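Local coordinates for protein probable acetolactate synthase isozyme III (Small subunit) (Nitrosomonas europaea ATCC 19718, PDB 2PC6) that is probably a regulatory small subunit, built from ACT-like domains and paired with a second copy of itself, of an acetolactate synthase, at residues I115-N119 and E120-I124. Sequence-based numbering, arbitrary orientation.
Sequences IDVTN and ELYTI
Thr118 meets Glu120 and Leu121 through a side chain that illustrates how a hydroxyl can brace a tight reversal of the chain. Its CB lies against the backbone of Glu120, and from there the two branches diverge. Thr118 CG2 leans on CG of Leu121 at 4.1 Å. A chi1 of 80° tucks OG1 back over its own backbone, facing the bend, where it accepts two amide hydrogens: a nearly straight bond from Glu120 N to Thr118 OG1, 2.8 Å, and a more bent one from Leu121 N to the same OG1, 2.9 Å. The hydroxyl proton goes to a water that in turn donates to Glu120 OE1, whose chain bends at chi2 (83°). Leu121 N adds only a weak bond to Thr118 O.

Farther along, Thr123 N donates to Asp116 O at 2.9 Å. A second water donates to Asp116 OD2 and accepts from Thr123 OG1, while the same carboxylate is held by Gly159 and Arg158 of the second subunit. On the other face, Val117 CG2 rests at the edge of the Tyr122 ring, 4.0 Å from Tyr122 CE1, near Arg100 of helix 98-109.

The hydroxyl forms an ST turn at the tight reversal of the beta hairpin that joins strands 113-118 and 121-128, within a βαββαβ, ferredoxin-like ACT fold.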
loop_
_atom_site.group_PDB
_atom_site.type_symbol
_atom_site.label_atom_id
_atom_site.label_comp_id
_atom_site.label_asym_id
_atom_site.label_seq_id
_atom_site.Cartn_x
_atom_site.Cartn_y
_atom_site.Cartn_z
ATOM N N ILE A 115 -1.008 12.785 -12.832
ATOM C CA ILE A 115 -1.946 11.844 -13.425
ATOM C C ILE A 115 -3.413 12.287 -13.426
ATOM O O ILE A 115 -4.268 11.502 -13.768
ATOM C CB ILE A 115 -1.831 10.467 -12.785
ATOM C CG1 ILE A 115 -2.118 10.569 -11.277
ATOM C CG2 ILE A 115 -0.464 9.891 -13.088
ATOM C CD1 ILE A 115 -2.469 9.254 -10.575
ATOM N N ASP A 116 -3.683 13.533 -13.035
ATOM C CA ASP A 116 -5.009 14.105 -13.048
ATOM C C ASP A 116 -4.810 15.579 -13.124
ATOM O O ASP A 116 -4.000 16.142 -12.398
ATOM C CB ASP A 116 -5.803 13.802 -11.768
ATOM C CG ASP A 116 -7.298 14.133 -11.904
ATOM O OD1 ASP A 116 -7.780 14.354 -13.065
ATOM O OD2 ASP A 116 -8.015 14.159 -10.870
ATOM N N VAL A 117 -5.532 16.244 -13.999
ATOM C CA VAL A 117 -5.254 17.660 -14.110
ATOM C C VAL A 117 -6.459 18.474 -14.465
ATOM O O VAL A 117 -7.185 18.089 -15.379
ATOM C CB VAL A 117 -4.041 17.962 -15.056
ATOM C CG1 VAL A 117 -3.976 16.989 -16.188
ATOM C CG2 VAL A 117 -4.087 19.396 -15.563
ATOM N N THR A 118 -6.697 19.554 -13.699
ATOM C CA THR A 118 -7.636 20.627 -14.105
ATOM C C THR A 118 -6.912 21.976 -14.094
ATOM O O THR A 118 -5.729 22.089 -13.652
ATOM C CB THR A 118 -8.781 20.824 -13.122
ATOM O OG1 THR A 118 -8.287 21.603 -12.024
ATOM C CG2 THR A 118 -9.328 19.505 -12.639
ATOM N N ASN A 119 -7.640 23.003 -14.528
ATOM C CA ASN A 119 -7.171 24.386 -14.436
ATOM C C ASN A 119 -6.680 24.856 -13.067
ATOM O O ASN A 119 -5.920 25.823 -13.008
ATOM C CB ASN A 119 -8.248 25.319 -14.902
ATOM C CG ASN A 119 -8.108 25.638 -16.370
ATOM O OD1 ASN A 119 -7.101 25.257 -16.979
ATOM N ND2 ASN A 119 -9.121 26.328 -16.963
ATOM N N GLU A 120 -7.091 24.176 -11.983
ATOM C CA GLU A 120 -6.791 24.644 -10.642
ATOM C C GLU A 120 -6.153 23.575 -9.785
ATOM O O GLU A 120 -5.788 23.828 -8.636
ATOM C CB GLU A 120 -8.071 25.113 -9.963
ATOM C CG GLU A 120 -8.705 26.384 -10.560
ATOM C CD GLU A 120 -9.588 26.133 -11.797
ATOM O OE1 GLU A 120 -10.083 24.995 -11.947
ATOM O OE2 GLU A 120 -9.793 27.086 -12.615
ATOM N N LEU A 121 -6.040 22.359 -10.306
ATOM C CA LEU A 121 -5.376 21.306 -9.525
ATOM C C LEU A 121 -4.497 20.294 -10.279
ATOM O O LEU A 121 -4.591 20.149 -11.497
ATOM C CB LEU A 121 -6.383 20.621 -8.605
ATOM C CG LEU A 121 -7.328 19.539 -9.073
ATOM C CD1 LEU A 121 -6.594 18.191 -9.329
ATOM C CD2 LEU A 121 -8.387 19.351 -7.973
ATOM N N TYR A 122 -3.630 19.609 -9.538
ATOM C CA TYR A 122 -2.887 18.480 -10.066
ATOM C C TYR A 122 -3.007 17.328 -9.093
ATOM O O TYR A 122 -3.004 17.552 -7.858
ATOM C CB TYR A 122 -1.411 18.804 -10.136
ATOM C CG TYR A 122 -0.941 19.803 -11.171
ATOM C CD1 TYR A 122 -1.489 19.849 -12.444
ATOM C CD2 TYR A 122 0.126 20.646 -10.882
ATOM C CE1 TYR A 122 -0.998 20.706 -13.377
ATOM C CE2 TYR A 122 0.611 21.508 -11.795
ATOM C CZ TYR A 122 0.044 21.542 -13.040
ATOM O OH TYR A 122 0.545 22.408 -13.960
ATOM N N THR A 123 -3.056 16.101 -9.614
ATOM C CA THR A 123 -2.793 14.978 -8.758
ATOM C C THR A 123 -1.476 14.386 -9.160
ATOM O O THR A 123 -1.314 13.988 -10.311
ATOM C CB THR A 123 -3.883 13.958 -8.786
ATOM O OG1 THR A 123 -5.042 14.568 -8.253
ATOM C CG2 THR A 123 -3.551 12.798 -7.853
ATOM N N ILE A 124 -0.530 14.357 -8.218
ATOM C CA ILE A 124 0.856 13.899 -8.485
ATOM C C ILE A 124 1.133 12.507 -7.935
ATOM O O ILE A 124 0.812 12.223 -6.795
ATOM C CB ILE A 124 1.878 14.902 -7.894
ATOM C CG1 ILE A 124 1.613 16.306 -8.482
ATOM C CG2 ILE A 124 3.299 14.468 -8.211
ATOM C CD1 ILE A 124 2.348 17.466 -7.802
HETATM O O HOH W 1 -7.202 12.999 -8.716
HETATM O O HOH W 2 -10.595 22.596 -10.608
#